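Local structure of branched-chain-amino-acid aminotransferase (Deinococcus radiodurans, 3UYY) at residues L263-K268 / G300-A305; G251-T256 / G280-E285. The protein probably transfers the amino group of leucine, isoleucine or valine to 2-oxoglutarate, using pyridoxal 5'-phosphate as cofactor. One frame throughout, in Å; residues are numbered along the deposited sequence.

Contact 1 of 2, residues L263-K268 / G300-A305. With PLP (pyridoxal-5'-phosphate), chain D.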
ATOM      1  N   LEU B 263      13.012  -0.465   6.540  1.00 34.75           N
ATOM      2  CA  LEU B 263      12.867  -1.917   6.539  1.00 37.08           C
ATOM      3  C   LEU B 263      14.070  -2.545   7.231  1.00 37.12           C
ATOM      4  O   LEU B 263      15.209  -2.148   6.981  1.00 36.22           O
ATOM      5  CB  LEU B 263      12.771  -2.420   5.092  1.00 34.24           C
ATOM      6  CG  LEU B 263      12.286  -3.844   4.780  1.00 34.24           C
ATOM      7  CD1 LEU B 263      13.275  -4.856   5.311  1.00 34.56           C
ATOM      8  CD2 LEU B 263      10.903  -4.074   5.390  1.00 34.35           C
ATOM      9  N   PRO B 264      13.835  -3.505   8.144  1.00 35.18           N
ATOM     10  CA  PRO B 264      14.988  -4.129   8.809  1.00 36.09           C
ATOM     11  C   PRO B 264      15.643  -5.159   7.878  1.00 34.63           C
ATOM     12  O   PRO B 264      15.334  -6.351   7.892  1.00 34.31           O
ATOM     13  CB  PRO B 264      14.379  -4.728  10.082  1.00 40.74           C
ATOM     14  CG  PRO B 264      12.950  -5.001   9.694  1.00 41.53           C
ATOM     15  CD  PRO B 264      12.578  -3.797   8.862  1.00 39.21           C
ATOM     16  N   SER B 265      16.541  -4.645   7.046  1.00 23.50           N
ATOM     17  CA  SER B 265      17.296  -5.405   6.053  1.00 24.95           C
ATOM     18  C   SER B 265      18.127  -6.538   6.650  1.00 27.12           C
ATOM     19  O   SER B 265      18.939  -6.318   7.554  1.00 28.25           O
ATOM     20  CB  SER B 265      18.215  -4.440   5.288  1.00 31.14           C
ATOM     21  OG  SER B 265      19.091  -5.114   4.402  1.00 31.14           O
ATOM     22  N   ILE B 266      17.919  -7.747   6.131  1.00 22.28           N
ATOM     23  CA  ILE B 266      18.648  -8.927   6.594  1.00 22.43           C
ATOM     24  C   ILE B 266      20.117  -8.814   6.182  1.00 21.91           C
ATOM     25  O   ILE B 266      21.016  -9.279   6.886  1.00 21.83           O
ATOM     26  CB  ILE B 266      18.076 -10.223   5.967  1.00 35.42           C
ATOM     27  CG1 ILE B 266      16.588 -10.391   6.339  1.00 33.36           C
ATOM     28  CG2 ILE B 266      18.939 -11.416   6.378  1.00 34.00           C
ATOM     29  CD1 ILE B 266      16.314 -10.554   7.816  1.00 42.98           C
ATOM     30  N   THR B 267      20.341  -8.205   5.021  1.00 16.95           N
ATOM     31  CA  THR B 267      21.684  -8.019   4.486  1.00 15.22           C
ATOM     32  C   THR B 267      22.393  -6.953   5.323  1.00 15.46           C
ATOM     33  O   THR B 267      23.605  -7.021   5.523  1.00 17.24           O
ATOM     34  CB  THR B 267      21.632  -7.568   2.988  1.00 18.59           C
ATOM     35  OG1 THR B 267      20.867  -8.517   2.222  1.00 19.03           O
ATOM     36  CG2 THR B 267      23.044  -7.444   2.405  1.00 16.08           C
ATOM     37  N   LYS B 268      21.626  -5.985   5.822  1.00 25.22           N
ATOM     38  CA  LYS B 268      22.184  -4.905   6.641  1.00 24.71           C
ATOM     39  C   LYS B 268      22.647  -5.442   7.997  1.00 25.10           C
ATOM     40  O   LYS B 268      23.747  -5.133   8.453  1.00 25.16           O
ATOM     41  CB  LYS B 268      21.154  -3.779   6.828  1.00 23.87           C
ATOM     42  CG  LYS B 268      21.640  -2.576   7.650  1.00 21.61           C
ATOM     43  CD  LYS B 268      21.466  -2.780   9.150  1.00 22.08           C
ATOM     44  CE  LYS B 268      19.990  -2.834   9.611  1.00 30.81           C
ATOM     45  NZ  LYS B 268      19.245  -1.522   9.600  1.00 30.81           N
ATOM     46  N   GLY B 300      27.205   3.013   0.646  1.00 29.30           N
ATOM     47  CA  GLY B 300      26.591   1.994  -0.182  1.00 29.42           C
ATOM     48  C   GLY B 300      25.165   1.656   0.210  1.00 29.52           C
ATOM     49  O   GLY B 300      24.660   2.073   1.269  1.00 30.82           O
ATOM     50  N   ALA B 301      24.517   0.894  -0.670  1.00 23.67           N
ATOM     51  CA  ALA B 301      23.146   0.460  -0.484  1.00 23.17           C
ATOM     52  C   ALA B 301      23.230  -1.047  -0.391  1.00 25.05           C
ATOM     53  O   ALA B 301      23.969  -1.668  -1.154  1.00 25.33           O
ATOM     54  CB  ALA B 301      22.311   0.868  -1.676  1.00 17.10           C
ATOM     55  N   CYS B 302      22.489  -1.640   0.533  1.00 24.32           N
ATOM     56  CA  CYS B 302      22.559  -3.085   0.686  1.00 23.97           C
ATOM     57  C   CYS B 302      21.190  -3.774   0.694  1.00 22.84           C
ATOM     58  O   CYS B 302      20.190  -3.192   1.110  1.00 20.53           O
ATOM     59  CB  CYS B 302      23.343  -3.423   1.967  1.00  9.30           C
ATOM     60  SG  CYS B 302      22.496  -3.027   3.518  1.00 27.92           S
ATOM     61  N   GLY B 303      21.159  -5.018   0.227  1.00 26.11           N
ATOM     62  CA  GLY B 303      19.917  -5.778   0.190  1.00 27.09           C
ATOM     63  C   GLY B 303      20.095  -7.109  -0.518  1.00 28.60           C
ATOM     64  O   GLY B 303      21.116  -7.330  -1.155  1.00 28.37           O
ATOM     65  N   THR B 304      19.115  -8.002  -0.414  1.00 23.99           N
ATOM     66  CA  THR B 304      19.201  -9.305  -1.072  1.00 25.98           C
ATOM     67  C   THR B 304      19.443  -9.150  -2.575  1.00 26.51           C
ATOM     68  O   THR B 304      20.324  -9.790  -3.143  1.00 25.85           O
ATOM     69  CB  THR B 304      17.908 -10.136  -0.846  1.00 38.90           C
ATOM     70  OG1 THR B 304      17.772 -10.440   0.545  1.00 38.72           O
ATOM     71  CG2 THR B 304      17.969 -11.450  -1.618  1.00 36.92           C
ATOM     72  N   ALA B 305      18.656  -8.298  -3.219  1.00 30.51           N
ATOM     73  CA  ALA B 305      18.813  -8.091  -4.650  1.00 31.73           C
ATOM     74  C   ALA B 305      20.108  -7.356  -4.930  1.00 32.05           C
ATOM     75  O   ALA B 305      20.875  -7.731  -5.823  1.00 33.94           O
ATOM     76  CB  ALA B 305      17.642  -7.298  -5.194  1.00 36.24           C
TER
HETATM   77  N1  PLP D 372      14.635  -1.960   2.014  1.00 27.17           N
HETATM   78  C2  PLP D 372      13.672  -2.096   1.039  1.00 28.01           C
HETATM   79  C2A PLP D 372      12.634  -0.979   0.890  1.00 30.20           C
HETATM   80  C3  PLP D 372      13.691  -3.264   0.218  1.00 33.15           C
HETATM   81  O3  PLP D 372      12.756  -3.409  -0.742  1.00 32.42           O
HETATM   82  C4  PLP D 372      14.706  -4.282   0.414  1.00 33.32           C
HETATM   83  C4A PLP D 372      14.671  -5.559  -0.532  1.00 34.05           C
HETATM   84  C5  PLP D 372      15.702  -4.062   1.484  1.00 30.93           C
HETATM   85  C6  PLP D 372      15.633  -2.899   2.252  1.00 26.58           C
HETATM   86  C5A PLP D 372      16.824  -4.990   1.851  1.00 21.76           C
HETATM   87  O4P PLP D 372      16.466  -6.007   2.726  1.00 25.56           O
HETATM   88  P   PLP D 372      17.181  -7.413   2.658  1.00 18.44           P
HETATM   89  O1P PLP D 372      16.968  -8.022   1.356  1.00 26.70           O
HETATM   90  O2P PLP D 372      16.435  -8.196   3.782  1.00 23.73           O
HETATM   91  O3P PLP D 372      18.588  -7.244   3.115  1.00 46.30           O

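Contact 2 of 2, residues G251-T256 / G280-E285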
ATOM      1  N   GLY B 251      37.908   5.295   7.803  1.00 31.55           N
ATOM      2  CA  GLY B 251      37.620   3.923   7.428  1.00 33.11           C
ATOM      3  C   GLY B 251      37.655   2.951   8.592  1.00 34.11           C
ATOM      4  O   GLY B 251      38.011   1.788   8.423  1.00 33.55           O
ATOM      5  N   GLN B 252      37.270   3.419   9.772  1.00 42.66           N
ATOM      6  CA  GLN B 252      37.282   2.574  10.955  1.00 43.66           C
ATOM      7  C   GLN B 252      35.890   2.312  11.520  1.00 43.11           C
ATOM      8  O   GLN B 252      35.731   1.429  12.368  1.00 41.40           O
ATOM      9  CB  GLN B 252      38.144   3.215  12.051  1.00 63.55           C
ATOM     10  CG  GLN B 252      39.557   3.574  11.620  1.00 63.55           C
ATOM     11  CD  GLN B 252      40.385   2.361  11.241  1.00 63.55           C
ATOM     12  OE1 GLN B 252      40.712   1.524  12.084  1.00 63.55           O
ATOM     13  NE2 GLN B 252      40.727   2.259   9.965  1.00 63.55           N
ATOM     14  N   LYS B 253      34.886   3.057  11.049  1.00 34.22           N
ATOM     15  CA  LYS B 253      33.523   2.914  11.564  1.00 32.75           C
ATOM     16  C   LYS B 253      32.421   2.735  10.500  1.00 31.90           C
ATOM     17  O   LYS B 253      32.316   3.503   9.539  1.00 31.18           O
ATOM     18  CB  LYS B 253      33.225   4.110  12.465  1.00 46.51           C
ATOM     19  CG  LYS B 253      31.882   4.110  13.153  1.00 49.01           C
ATOM     20  CD  LYS B 253      32.005   4.862  14.471  1.00 31.38           C
ATOM     21  CE  LYS B 253      30.686   5.384  15.001  1.00 25.60           C
ATOM     22  NZ  LYS B 253      30.456   6.792  14.550  1.00 25.60           N
ATOM     23  N   PHE B 254      31.613   1.693  10.695  1.00 22.13           N
ATOM     24  CA  PHE B 254      30.502   1.338   9.816  1.00 23.29           C
ATOM     25  C   PHE B 254      29.249   1.985  10.414  1.00 24.17           C
ATOM     26  O   PHE B 254      28.854   1.634  11.528  1.00 25.49           O
ATOM     27  CB  PHE B 254      30.353  -0.192   9.813  1.00 33.00           C
ATOM     28  CG  PHE B 254      29.323  -0.721   8.841  1.00 26.71           C
ATOM     29  CD1 PHE B 254      29.681  -1.057   7.545  1.00 20.93           C
ATOM     30  CD2 PHE B 254      28.009  -0.936   9.239  1.00 20.93           C
ATOM     31  CE1 PHE B 254      28.749  -1.613   6.654  1.00 20.93           C
ATOM     32  CE2 PHE B 254      27.076  -1.486   8.357  1.00 20.93           C
ATOM     33  CZ  PHE B 254      27.458  -1.825   7.061  1.00 20.93           C
ATOM     34  N   VAL B 255      28.625   2.910   9.679  1.00 25.62           N
ATOM     35  CA  VAL B 255      27.423   3.612  10.158  1.00 23.04           C
ATOM     36  C   VAL B 255      26.153   3.389   9.307  1.00 22.24           C
ATOM     37  O   VAL B 255      26.213   3.444   8.086  1.00 20.81           O
ATOM     38  CB  VAL B 255      27.670   5.152  10.219  1.00 19.45           C
ATOM     39  CG1 VAL B 255      26.536   5.837  10.992  1.00 22.37           C
ATOM     40  CG2 VAL B 255      29.021   5.447  10.845  1.00 22.37           C
ATOM     41  N   THR B 256      25.014   3.155   9.958  1.00 36.00           N
ATOM     42  CA  THR B 256      23.734   2.948   9.258  1.00 35.71           C
ATOM     43  C   THR B 256      22.578   3.550  10.059  1.00 35.05           C
ATOM     44  O   THR B 256      22.515   3.395  11.284  1.00 36.84           O
ATOM     45  CB  THR B 256      23.409   1.451   9.038  1.00 50.48           C
ATOM     46  OG1 THR B 256      24.328   0.899   8.102  1.00 48.39           O
ATOM     47  CG2 THR B 256      22.002   1.280   8.467  1.00 50.23           C
ATOM     48  N   GLY B 280      36.880  -6.335  11.792  1.00 46.13           N
ATOM     49  CA  GLY B 280      37.439  -5.456  12.810  1.00 46.87           C
ATOM     50  C   GLY B 280      37.172  -3.959  12.774  1.00 46.12           C
ATOM     51  O   GLY B 280      38.083  -3.161  13.017  1.00 45.73           O
ATOM     52  N   LEU B 281      35.930  -3.574  12.495  1.00 30.73           N
ATOM     53  CA  LEU B 281      35.544  -2.167  12.444  1.00 28.53           C
ATOM     54  C   LEU B 281      34.593  -1.929  13.595  1.00 28.39           C
ATOM     55  O   LEU B 281      34.039  -2.873  14.146  1.00 28.27           O
ATOM     56  CB  LEU B 281      34.797  -1.855  11.149  1.00 30.28           C
ATOM     57  CG  LEU B 281      35.395  -2.301   9.817  1.00 29.20           C
ATOM     58  CD1 LEU B 281      34.347  -2.163   8.739  1.00 27.21           C
ATOM     59  CD2 LEU B 281      36.622  -1.468   9.483  1.00 29.22           C
ATOM     60  N   GLU B 282      34.419  -0.674  13.986  1.00 33.05           N
ATOM     61  CA  GLU B 282      33.457  -0.391  15.040  1.00 33.87           C
ATOM     62  C   GLU B 282      32.134  -0.170  14.296  1.00 34.58           C
ATOM     63  O   GLU B 282      32.124   0.231  13.128  1.00 32.84           O
ATOM     64  CB  GLU B 282      33.875   0.825  15.872  1.00103.45           C
ATOM     65  CG  GLU B 282      34.424   1.997  15.099  1.00103.45           C
ATOM     66  CD  GLU B 282      35.030   3.039  16.022  1.00103.45           C
ATOM     67  OE1 GLU B 282      35.486   4.090  15.525  1.00 94.63           O
ATOM     68  OE2 GLU B 282      35.050   2.800  17.250  1.00 94.63           O
ATOM     69  N   VAL B 283      31.026  -0.448  14.962  1.00 30.91           N
ATOM     70  CA  VAL B 283      29.723  -0.346  14.332  1.00 30.40           C
ATOM     71  C   VAL B 283      28.796   0.663  14.981  1.00 31.01           C
ATOM     72  O   VAL B 283      28.803   0.833  16.204  1.00 32.39           O
ATOM     73  CB  VAL B 283      29.045  -1.721  14.347  1.00 36.92           C
ATOM     74  CG1 VAL B 283      27.622  -1.607  13.848  1.00 37.61           C
ATOM     75  CG2 VAL B 283      29.839  -2.691  13.494  1.00 39.82           C
ATOM     76  N   GLU B 284      27.985   1.327  14.166  1.00 40.42           N
ATOM     77  CA  GLU B 284      27.062   2.306  14.705  1.00 39.03           C
ATOM     78  C   GLU B 284      25.747   2.395  13.945  1.00 38.76           C
ATOM     79  O   GLU B 284      25.725   2.514  12.711  1.00 40.12           O
ATOM     80  CB  GLU B 284      27.707   3.689  14.742  1.00 90.46           C
ATOM     81  CG  GLU B 284      26.767   4.782  15.221  1.00 62.93           C
ATOM     82  CD  GLU B 284      27.421   6.155  15.234  1.00 62.93           C
ATOM     83  OE1 GLU B 284      27.924   6.597  14.175  1.00 62.93           O
ATOM     84  OE2 GLU B 284      27.431   6.794  16.304  1.00 62.93           O
ATOM     85  N   GLU B 285      24.656   2.335  14.701  1.00 43.67           N
ATOM     86  CA  GLU B 285      23.314   2.444  14.156  1.00 44.28           C
ATOM     87  C   GLU B 285      22.769   3.762  14.688  1.00 44.45           C
ATOM     88  O   GLU B 285      22.223   3.820  15.791  1.00 42.10           O
ATOM     89  CB  GLU B 285      22.426   1.301  14.649  1.00 33.49           C
ATOM     90  CG  GLU B 285      22.841  -0.089  14.210  1.00 35.66           C
ATOM     91  CD  GLU B 285      21.761  -1.112  14.507  1.00 39.69           C
ATOM     92  OE1 GLU B 285      20.734  -1.111  13.796  1.00 40.53           O
ATOM     93  OE2 GLU B 285      21.925  -1.909  15.459  1.00 41.27           O
TER

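Contact 1 of 2, residues L263-K268 / G300-A305
Thr267 and Cys302 pack against each other beside the phosphate of PLP. The methyl CG2 of Thr267 lies 4.1 Å from CB of Cys302. The sulfur of Cys302 points to the helix start instead, with SG 3.7 Å from CB of Lys268. It gets there by standing between its own backbone N and carbonyl carbon (chi1 70°). The lysine chain bends away from this contact, and its NZ bonds to Asn243.

The phosphate does most of the joining. Its O3P accepts from OG of Ser265, from OG1 of Thr267 and from the backbone N of Thr267, the last at 2.8 Å. Thr267 can offer both groups because chi1 of -55° holds OG1 beside its own backbone N. The N-H of Ile266 points to O2P along a fairly straight line (163°). This is a phosphate-binding helix N-terminus: Ser265 is the N-cap, and the N-H groups of Ile266 and Thr267 point at the anion. The start of the helix dipole probably favours the negative charge there.

Ser265 OG also accepts from the backbone N of Lys268, 3.0 Å away. One hydroxyl thus caps the helix and holds the cofactor. With an alanine in place of Ser265, the N-H of Lys268 would probably lose its side-chain cap and O3P one of its three donors.

In 300-305, Thr304 takes O1P of PLP with two groups, its backbone N and its OG1, the latter at 2.7 Å. Gly303, which has no side chain, passes close to the cofactor, its CA 3.5 Å from O3P of PLP. Arg100 and Tyr207 also bond to PLP. At the pyridine end, CB of Leu263 lies 3.6 Å from N1 of PLP.

Contact 2 of 2, residues G251-T256 / G280-E285
Lys253 and Glu284 form a salt bridge on one face of a parallel strand pair, NZ to OE1 2.6 Å. The two side chains lie on neighbouring strands and are two places out of register, because Lys253 pairs with Glu282 and Glu284 with Val255. The lysine chain starts out extended, with CG anti to the backbone N (chi1 -177°), and bends at its last torsion. The ammonium group meets OE1 from above the carboxylate plane, about 60° out of it. CE follows and rests 3.4 Å from CB of Glu284.

Glu284 also runs beside Val255, the two pointing the same way. Both valine methyls sit near OE1 of Glu284, with CG1 of Val255 at 3.6 Å. Glu282 crosses the lysine stem obliquely, and its CG touches CB of Lys253 at 3.6 Å. Its carboxylate is poorly ordered and makes no contact with the ammonium group.

Phe254 and Val283 point to the other face, where helix 266-276 packs on both through Leu272. They barely meet each other. The ring of Phe254 leads away from Val283 towards Leu271, Leu336 and Phe245.

The backbones bond in the parallel manner. Phe254 N gives to Glu282 O at 2.9 Å, nearly straight, and Phe254 O accepts from Glu284 N. Glu282 N gives to Gln252 O, and Thr256 N to Glu284 O.

Phe254 and Val283 thus give one face an apolar patch against helix 266-276; on the other, Lys253 probably offsets part of the negative charge of Glu282 and Glu284.

In the fold
The centres of the two contacts lie about 16 Å apart. Their segments alternate along the chain: 251-256, 263-268, 280-285, 300-305. Strand 253-257, helix 266-276 and strand 282-286 make a beta-alpha-beta unit. Contact 2 pairs its two strands, and contact 1 uses the start of its helix. Strand 296-302 comes next and belongs to the same mixed sheet, with strand 243-248 between it and strand 253-257. The contacts touch where CG of Lys268 meets CG2 of Thr256, 4.0 Å apart. Contact 1 is buried near the centre of the chain at the cofactor. Contact 2 lies further out, so the unit reaches from the phosphate site towards the surface.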